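Side-chain contacts in carbamate kinase (PDB 2E9Y), which probably transfers a phosphoryl group reversibly between carbamoyl phosphate and ADP, yielding carbamate and ATP: residues 260-265 with 285-290; 268-273 with 277-282. All coordinates share one frame; numbering follows the deposited sequence. Where two conformers were deposited one is given.

Interaction 1. Residues 260-265 with 285-290; sequences ELKKYL and FVERTG
Lys262 and Glu287 reach toward each other from two neighbouring helices and meet at their charged ends, their side chains crossing at about a right angle. Lys262 NZ donates to Glu287 OE2 at 2.7 Å, a salt bridge that enters on the syn lone pair, on the same side as OE1. The last methylenes of the lysine follow, with Lys262 CE 3.6 Å from Glu287 OE2. Glu287 OE1 lies 3.5 Å from Lys262 NZ, so a single carboxylate oxygen carries the bond. Both chains are extended beyond CG. Lys262 has CG anti to the backbone N (chi1 -158°), which directs the long arm across the gap; the nearest CA atoms, those of Lys262 and Glu287, are 10.9 Å apart. Both residues are exposed and only 74 Å² is buried in all. Beneath the bridge, Leu261 packs on Ile283 of the helix that carries Glu287. Farther along that helix, Thr289 OG1 bonds Phe285 O at 2.7 Å from above the carbonyl plane, while Thr289 N reaches the same oxygen at 2.9 Å from the opposite face. The arrangement is an interhelical salt bridge at the surface of the amino acid kinase fold, joining helices 258-266 and 275-289.

Interaction 2. Residues 268-273 with 277-282; sequences GHFPPG and PKVEAA
Val279 CG2 sits over the face of the Phe270 ring in a CH-pi contact, 4.0 Å from the ring centroid and 12° off its normal, just after the Schellman motif that closes helix 258-266. The two side chains cross at about a right angle. Val279 CG1 lies on the same face, beyond the rim, 4.0 Å from Phe270 CE2. The opposite face is taken by His269 CB, 4.1 Å above the plane, so the ring is sandwiched between its chain neighbour and the helix. Phe270 has CG anti to its carbonyl carbon (chi1 -47°), a setting that carries the ring toward the helix. An alanine here would remove the ring and is likely to open a gap beside Val279, leaving its methyls without their aromatic partner. At the loop's other end the contact passes from side chain to backbone: Pro272 O lies 3.4 Å from Pro277 CD and equally close to Pro277 CG. Outside this first shell, Tyr264 and Leu265 of helix 258-266 pack on Phe270, and Leu261 packs on Val279. Gly268, at positive phi, is the C-prime residue of the Schellman motif and turns the chain into the loop, its Gly268 N lying 3.2 Å from Leu265 O.

Overall arrangement
Following the chain from the N terminus, the first segment met is 260-265, on helix 258-266, which supplies one half of interaction 1. The chain then passes through the loop containing 268-273 and enters helix 275-289, whose residues 277-282 close interaction 2 with only three residues between the segments. At the end of that helix, 285-290 completes interaction 1 across 19 intervening residues. Interaction 2 is therefore nested inside the loop closed by interaction 1, and their centres lie 11 Å apart. They touch directly, with Leu261 O 3.9 Å from Phe270 CE2. Together they tie helix 258-266 and its following loop to helix 275-289, which also packs against helix 216-226.

Interaction 1. Residues 260-265 with 285-290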
ATOM      1  N   GLU A 260     -32.530  15.474  15.409  1.00 27.00           N
ATOM      2  CA  GLU A 260     -32.759  16.800  14.853  1.00 27.23           C
ATOM      3  C   GLU A 260     -31.956  17.002  13.573  1.00 26.78           C
ATOM      4  O   GLU A 260     -32.462  17.557  12.600  1.00 26.01           O
ATOM      5  CB  GLU A 260     -32.401  17.874  15.878  1.00 29.07           C
ATOM      6  CG  GLU A 260     -33.443  18.008  16.972  1.00 29.60           C
ATOM      7  CD  GLU A 260     -34.787  18.465  16.430  1.00 30.86           C
ATOM      8  OE1 GLU A 260     -34.910  19.650  16.054  1.00 30.06           O
ATOM      9  OE2 GLU A 260     -35.716  17.634  16.371  1.00 32.10           O
ATOM     10  N   LEU A 261     -30.704  16.551  13.570  1.00 25.73           N
ATOM     11  CA  LEU A 261     -29.874  16.696  12.381  1.00 25.27           C
ATOM     12  C   LEU A 261     -30.432  15.864  11.235  1.00 26.20           C
ATOM     13  O   LEU A 261     -30.332  16.252  10.069  1.00 25.26           O
ATOM     14  CB  LEU A 261     -28.429  16.275  12.664  1.00 26.06           C
ATOM     15  CG  LEU A 261     -27.587  17.210  13.535  1.00 27.67           C
ATOM     16  CD1 LEU A 261     -26.150  16.719  13.549  1.00 26.83           C
ATOM     17  CD2 LEU A 261     -27.650  18.631  12.993  1.00 28.96           C
ATOM     18  N   LYS A 262     -31.029  14.722  11.570  1.00 25.90           N
ATOM     19  CA  LYS A 262     -31.601  13.834  10.565  1.00 27.64           C
ATOM     20  C   LYS A 262     -32.720  14.533   9.796  1.00 28.32           C
ATOM     21  O   LYS A 262     -32.914  14.284   8.607  1.00 28.49           O
ATOM     22  CB  LYS A 262     -32.135  12.562  11.233  1.00 29.33           C
ATOM     23  CG  LYS A 262     -32.263  11.379  10.298  1.00 31.67           C
ATOM     24  CD  LYS A 262     -32.482  10.085  11.072  1.00 34.28           C
ATOM     25  CE  LYS A 262     -32.255   8.873  10.184  1.00 36.22           C
ATOM     26  NZ  LYS A 262     -32.324   7.598  10.946  1.00 37.39           N
ATOM     27  N   LYS A 263     -33.457  15.408  10.477  1.00 28.49           N
ATOM     28  CA  LYS A 263     -34.535  16.150   9.832  1.00 28.61           C
ATOM     29  C   LYS A 263     -33.945  17.134   8.826  1.00 28.58           C
ATOM     30  O   LYS A 263     -34.409  17.230   7.688  1.00 28.31           O
ATOM     31  CB  LYS A 263     -35.353  16.928  10.864  1.00 30.71           C
ATOM     32  CG  LYS A 263     -36.091  16.077  11.880  1.00 32.90           C
ATOM     33  CD  LYS A 263     -36.851  16.976  12.850  1.00 36.51           C
ATOM     34  CE  LYS A 263     -37.517  16.183  13.958  1.00 38.67           C
ATOM     35  NZ  LYS A 263     -38.152  17.089  14.961  1.00 39.91           N
ATOM     36  N   TYR A 264     -32.927  17.874   9.258  1.00 27.63           N
ATOM     37  CA  TYR A 264     -32.270  18.848   8.394  1.00 28.46           C
ATOM     38  C   TYR A 264     -31.658  18.150   7.183  1.00 28.93           C
ATOM     39  O   TYR A 264     -31.710  18.665   6.063  1.00 28.22           O
ATOM     40  CB  TYR A 264     -31.173  19.590   9.163  1.00 27.41           C
ATOM     41  CG  TYR A 264     -31.691  20.594  10.171  1.00 27.58           C
ATOM     42  CD1 TYR A 264     -32.441  21.696   9.760  1.00 27.56           C
ATOM     43  CD2 TYR A 264     -31.436  20.443  11.535  1.00 25.08           C
ATOM     44  CE1 TYR A 264     -32.926  22.625  10.679  1.00 28.15           C
ATOM     45  CE2 TYR A 264     -31.917  21.366  12.464  1.00 25.43           C
ATOM     46  CZ  TYR A 264     -32.663  22.452  12.027  1.00 28.73           C
ATOM     47  OH  TYR A 264     -33.165  23.356  12.932  1.00 29.52           O
ATOM     48  N   LEU A 265     -31.080  16.977   7.423  1.00 29.22           N
ATOM     49  CA  LEU A 265     -30.446  16.188   6.371  1.00 31.51           C
ATOM     50  C   LEU A 265     -31.421  15.832   5.251  1.00 34.12           C
ATOM     51  O   LEU A 265     -31.088  15.936   4.073  1.00 34.55           O
ATOM     52  CB  LEU A 265     -29.856  14.904   6.961  1.00 27.94           C
ATOM     53  CG  LEU A 265     -29.159  13.952   5.986  1.00 28.27           C
ATOM     54  CD1 LEU A 265     -27.951  14.642   5.369  1.00 24.48           C
ATOM     55  CD2 LEU A 265     -28.731  12.690   6.720  1.00 26.19           C
ATOM     56  N   PHE A 285     -23.452   6.698  13.593  1.00 18.90           N
ATOM     57  CA  PHE A 285     -22.647   6.267  14.727  1.00 19.06           C
ATOM     58  C   PHE A 285     -23.462   6.365  16.012  1.00 20.75           C
ATOM     59  O   PHE A 285     -23.491   5.433  16.812  1.00 19.82           O
ATOM     60  CB  PHE A 285     -21.391   7.128  14.852  1.00 17.82           C
ATOM     61  CG  PHE A 285     -20.485   6.712  15.976  1.00 18.74           C
ATOM     62  CD1 PHE A 285     -19.764   5.525  15.899  1.00 16.65           C
ATOM     63  CD2 PHE A 285     -20.371   7.494  17.122  1.00 18.95           C
ATOM     64  CE1 PHE A 285     -18.944   5.118  16.943  1.00 19.52           C
ATOM     65  CE2 PHE A 285     -19.552   7.097  18.176  1.00 20.66           C
ATOM     66  CZ  PHE A 285     -18.837   5.909  18.089  1.00 18.80           C
ATOM     67  N   VAL A 286     -24.120   7.503  16.211  1.00 19.80           N
ATOM     68  CA  VAL A 286     -24.929   7.690  17.407  1.00 21.05           C
ATOM     69  C   VAL A 286     -26.053   6.653  17.491  1.00 21.92           C
ATOM     70  O   VAL A 286     -26.280   6.060  18.549  1.00 23.07           O
ATOM     71  CB  VAL A 286     -25.544   9.110  17.453  1.00 20.31           C
ATOM     72  CG1 VAL A 286     -26.459   9.241  18.663  1.00 21.41           C
ATOM     73  CG2 VAL A 286     -24.436  10.154  17.531  1.00 20.58           C
ATOM     74  N   GLU A 287     -26.746   6.421  16.379  1.00 21.31           N
ATOM     75  CA  GLU A 287     -27.849   5.463  16.362  1.00 21.65           C
ATOM     76  C   GLU A 287     -27.412   4.022  16.604  1.00 23.54           C
ATOM     77  O   GLU A 287     -28.087   3.274  17.312  1.00 22.14           O
ATOM     78  CB  GLU A 287     -28.603   5.537  15.032  1.00 22.74           C
ATOM     79  CG  GLU A 287     -29.160   6.914  14.706  1.00 24.40           C
ATOM     80  CD  GLU A 287     -29.927   6.928  13.402  1.00 26.76           C
ATOM     81  OE1 GLU A 287     -29.460   6.288  12.435  1.00 28.09           O
ATOM     82  OE2 GLU A 287     -30.989   7.581  13.341  1.00 26.33           O
ATOM     83  N   ARG A 288     -26.280   3.634  16.023  1.00 22.55           N
ATOM     84  CA  ARG A 288     -25.790   2.267  16.173  1.00 24.10           C
ATOM     85  C   ARG A 288     -25.014   1.974  17.449  1.00 24.16           C
ATOM     86  O   ARG A 288     -24.968   0.824  17.886  1.00 23.43           O
ATOM     87  CB  ARG A 288     -24.919   1.883  14.972  1.00 24.57           C
ATOM     88  CG  ARG A 288     -25.664   1.907  13.650  0.50 24.48           C
ATOM     89  CD  ARG A 288     -24.854   1.250  12.549  0.50 26.49           C
ATOM     90  NE  ARG A 288     -24.573  -0.151  12.846  0.50 27.09           N
ATOM     91  CZ  ARG A 288     -23.961  -0.982  12.010  0.50 28.04           C
ATOM     92  NH1 ARG A 288     -23.565  -0.556  10.819  0.50 29.26           N
ATOM     93  NH2 ARG A 288     -23.749  -2.242  12.364  0.50 30.02           N
ATOM     94  N   THR A 289     -24.405   2.994  18.049  1.00 23.66           N
ATOM     95  CA  THR A 289     -23.616   2.779  19.258  1.00 25.74           C
ATOM     96  C   THR A 289     -24.158   3.478  20.494  1.00 26.09           C
ATOM     97  O   THR A 289     -23.911   3.038  21.617  1.00 26.60           O
ATOM     98  CB  THR A 289     -22.163   3.253  19.074  1.00 26.36           C
ATOM     99  OG1 THR A 289     -22.128   4.687  19.078  1.00 29.13           O
ATOM    100  CG2 THR A 289     -21.589   2.724  17.762  1.00 26.14           C
ATOM    101  N   GLY A 290     -24.884   4.570  20.293  1.00 26.72           N
ATOM    102  CA  GLY A 290     -25.423   5.298  21.427  1.00 26.81           C
ATOM    103  C   GLY A 290     -24.394   6.237  22.029  1.00 27.68           C
ATOM    104  O   GLY A 290     -24.631   6.839  23.076  1.00 30.46           O
TER

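Interaction 2. Residues 268-273 with 277-282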
ATOM      1  N   GLY A 268     -32.202  18.590   2.556  1.00 42.46           N
ATOM      2  CA  GLY A 268     -31.136  19.115   1.720  1.00 41.45           C
ATOM      3  C   GLY A 268     -30.337  20.268   2.298  1.00 40.08           C
ATOM      4  O   GLY A 268     -29.730  21.040   1.555  1.00 40.63           O
ATOM      5  N   HIS A 269     -30.326  20.390   3.620  1.00 38.00           N
ATOM      6  CA  HIS A 269     -29.584  21.455   4.281  1.00 36.51           C
ATOM      7  C   HIS A 269     -28.078  21.263   4.153  1.00 35.88           C
ATOM      8  O   HIS A 269     -27.315  22.225   4.224  1.00 36.72           O
ATOM      9  CB  HIS A 269     -29.951  21.507   5.766  1.00 35.92           C
ATOM     10  CG  HIS A 269     -30.962  22.558   6.102  1.00 35.23           C
ATOM     11  ND1 HIS A 269     -30.614  23.865   6.365  1.00 34.77           N
ATOM     12  CD2 HIS A 269     -32.311  22.499   6.198  1.00 35.29           C
ATOM     13  CE1 HIS A 269     -31.707  24.568   6.608  1.00 34.88           C
ATOM     14  NE2 HIS A 269     -32.750  23.762   6.513  1.00 34.98           N
ATOM     15  N   PHE A 270     -27.658  20.018   3.958  1.00 34.28           N
ATOM     16  CA  PHE A 270     -26.239  19.697   3.858  1.00 34.05           C
ATOM     17  C   PHE A 270     -25.852  19.145   2.491  1.00 34.74           C
ATOM     18  O   PHE A 270     -26.225  18.027   2.134  1.00 34.50           O
ATOM     19  CB  PHE A 270     -25.880  18.693   4.951  1.00 31.32           C
ATOM     20  CG  PHE A 270     -26.418  19.067   6.304  1.00 29.03           C
ATOM     21  CD1 PHE A 270     -26.023  20.252   6.919  1.00 27.85           C
ATOM     22  CD2 PHE A 270     -27.342  18.252   6.948  1.00 26.81           C
ATOM     23  CE1 PHE A 270     -26.543  20.622   8.159  1.00 26.42           C
ATOM     24  CE2 PHE A 270     -27.868  18.612   8.187  1.00 28.21           C
ATOM     25  CZ  PHE A 270     -27.468  19.799   8.793  1.00 26.28           C
ATOM     26  N   PRO A 271     -25.078  19.924   1.714  1.00 35.32           N
ATOM     27  CA  PRO A 271     -24.621  19.545   0.374  1.00 35.06           C
ATOM     28  C   PRO A 271     -24.150  18.098   0.279  1.00 34.43           C
ATOM     29  O   PRO A 271     -23.251  17.679   1.006  1.00 34.15           O
ATOM     30  CB  PRO A 271     -23.496  20.538   0.105  1.00 36.00           C
ATOM     31  CG  PRO A 271     -23.976  21.767   0.811  1.00 37.04           C
ATOM     32  CD  PRO A 271     -24.473  21.203   2.127  1.00 35.81           C
ATOM     33  N   PRO A 272     -24.755  17.315  -0.627  1.00 34.44           N
ATOM     34  CA  PRO A 272     -24.393  15.906  -0.814  1.00 34.21           C
ATOM     35  C   PRO A 272     -22.909  15.721  -1.122  1.00 33.64           C
ATOM     36  O   PRO A 272     -22.357  14.640  -0.927  1.00 34.10           O
ATOM     37  CB  PRO A 272     -25.275  15.478  -1.985  1.00 34.73           C
ATOM     38  CG  PRO A 272     -26.488  16.342  -1.826  1.00 35.97           C
ATOM     39  CD  PRO A 272     -25.877  17.688  -1.506  1.00 35.21           C
ATOM     40  N   GLY A 273     -22.267  16.783  -1.598  1.00 33.39           N
ATOM     41  CA  GLY A 273     -20.860  16.695  -1.940  1.00 33.15           C
ATOM     42  C   GLY A 273     -19.871  17.082  -0.859  1.00 32.16           C
ATOM     43  O   GLY A 273     -18.666  17.090  -1.109  1.00 32.82           O
ATOM     44  N   PRO A 277     -22.636  13.801   3.768  1.00 22.20           N
ATOM     45  CA  PRO A 277     -22.133  12.485   4.176  1.00 21.12           C
ATOM     46  C   PRO A 277     -21.575  12.475   5.597  1.00 19.75           C
ATOM     47  O   PRO A 277     -21.689  11.477   6.306  1.00 19.16           O
ATOM     48  CB  PRO A 277     -21.060  12.190   3.131  1.00 23.16           C
ATOM     49  CG  PRO A 277     -21.602  12.860   1.914  1.00 24.00           C
ATOM     50  CD  PRO A 277     -22.074  14.186   2.461  1.00 23.02           C
ATOM     51  N   LYS A 278     -20.971  13.586   6.007  1.00 17.02           N
ATOM     52  CA  LYS A 278     -20.400  13.687   7.342  1.00 19.33           C
ATOM     53  C   LYS A 278     -21.503  13.681   8.401  1.00 19.32           C
ATOM     54  O   LYS A 278     -21.369  13.035   9.445  1.00 17.21           O
ATOM     55  CB  LYS A 278     -19.546  14.954   7.453  1.00 19.81           C
ATOM     56  CG  LYS A 278     -18.274  14.890   6.601  1.00 22.06           C
ATOM     57  CD  LYS A 278     -17.532  16.217   6.577  1.00 24.53           C
ATOM     58  CE  LYS A 278     -16.171  16.063   5.908  1.00 27.77           C
ATOM     59  NZ  LYS A 278     -16.270  15.385   4.591  1.00 29.16           N
ATOM     60  N   VAL A 279     -22.593  14.392   8.128  1.00 18.91           N
ATOM     61  CA  VAL A 279     -23.710  14.427   9.064  1.00 18.53           C
ATOM     62  C   VAL A 279     -24.348  13.043   9.110  1.00 18.53           C
ATOM     63  O   VAL A 279     -24.683  12.545  10.179  1.00 19.03           O
ATOM     64  CB  VAL A 279     -24.767  15.481   8.643  1.00 19.15           C
ATOM     65  CG1 VAL A 279     -26.075  15.270   9.411  1.00 20.73           C
ATOM     66  CG2 VAL A 279     -24.229  16.874   8.921  1.00 21.47           C
ATOM     67  N   GLU A 280     -24.495  12.416   7.948  1.00 19.26           N
ATOM     68  CA  GLU A 280     -25.090  11.084   7.877  1.00 19.77           C
ATOM     69  C   GLU A 280     -24.247  10.106   8.690  1.00 19.51           C
ATOM     70  O   GLU A 280     -24.775   9.292   9.448  1.00 18.17           O
ATOM     71  CB  GLU A 280     -25.163  10.603   6.425  1.00 19.94           C
ATOM     72  CG  GLU A 280     -25.988   9.334   6.250  0.50 18.46           C
ATOM     73  CD  GLU A 280     -25.859   8.728   4.864  0.50 18.94           C
ATOM     74  OE1 GLU A 280     -25.875   9.488   3.874  0.50 16.86           O
ATOM     75  OE2 GLU A 280     -25.754   7.487   4.766  0.50 20.60           O
ATOM     76  N   ALA A 281     -22.930  10.196   8.522  1.00 17.87           N
ATOM     77  CA  ALA A 281     -21.986   9.332   9.227  1.00 17.97           C
ATOM     78  C   ALA A 281     -22.087   9.517  10.738  1.00 17.45           C
ATOM     79  O   ALA A 281     -22.141   8.544  11.492  1.00 17.41           O
ATOM     80  CB  ALA A 281     -20.558   9.634   8.764  1.00 14.35           C
ATOM     81  N   ALA A 282     -22.110  10.772  11.178  1.00 17.46           N
ATOM     82  CA  ALA A 282     -22.206  11.073  12.603  1.00 19.63           C
ATOM     83  C   ALA A 282     -23.498  10.510  13.191  1.00 19.93           C
ATOM     84  O   ALA A 282     -23.486   9.880  14.250  1.00 20.29           O
ATOM     85  CB  ALA A 282     -22.143  12.582  12.823  1.00 17.98           C
TER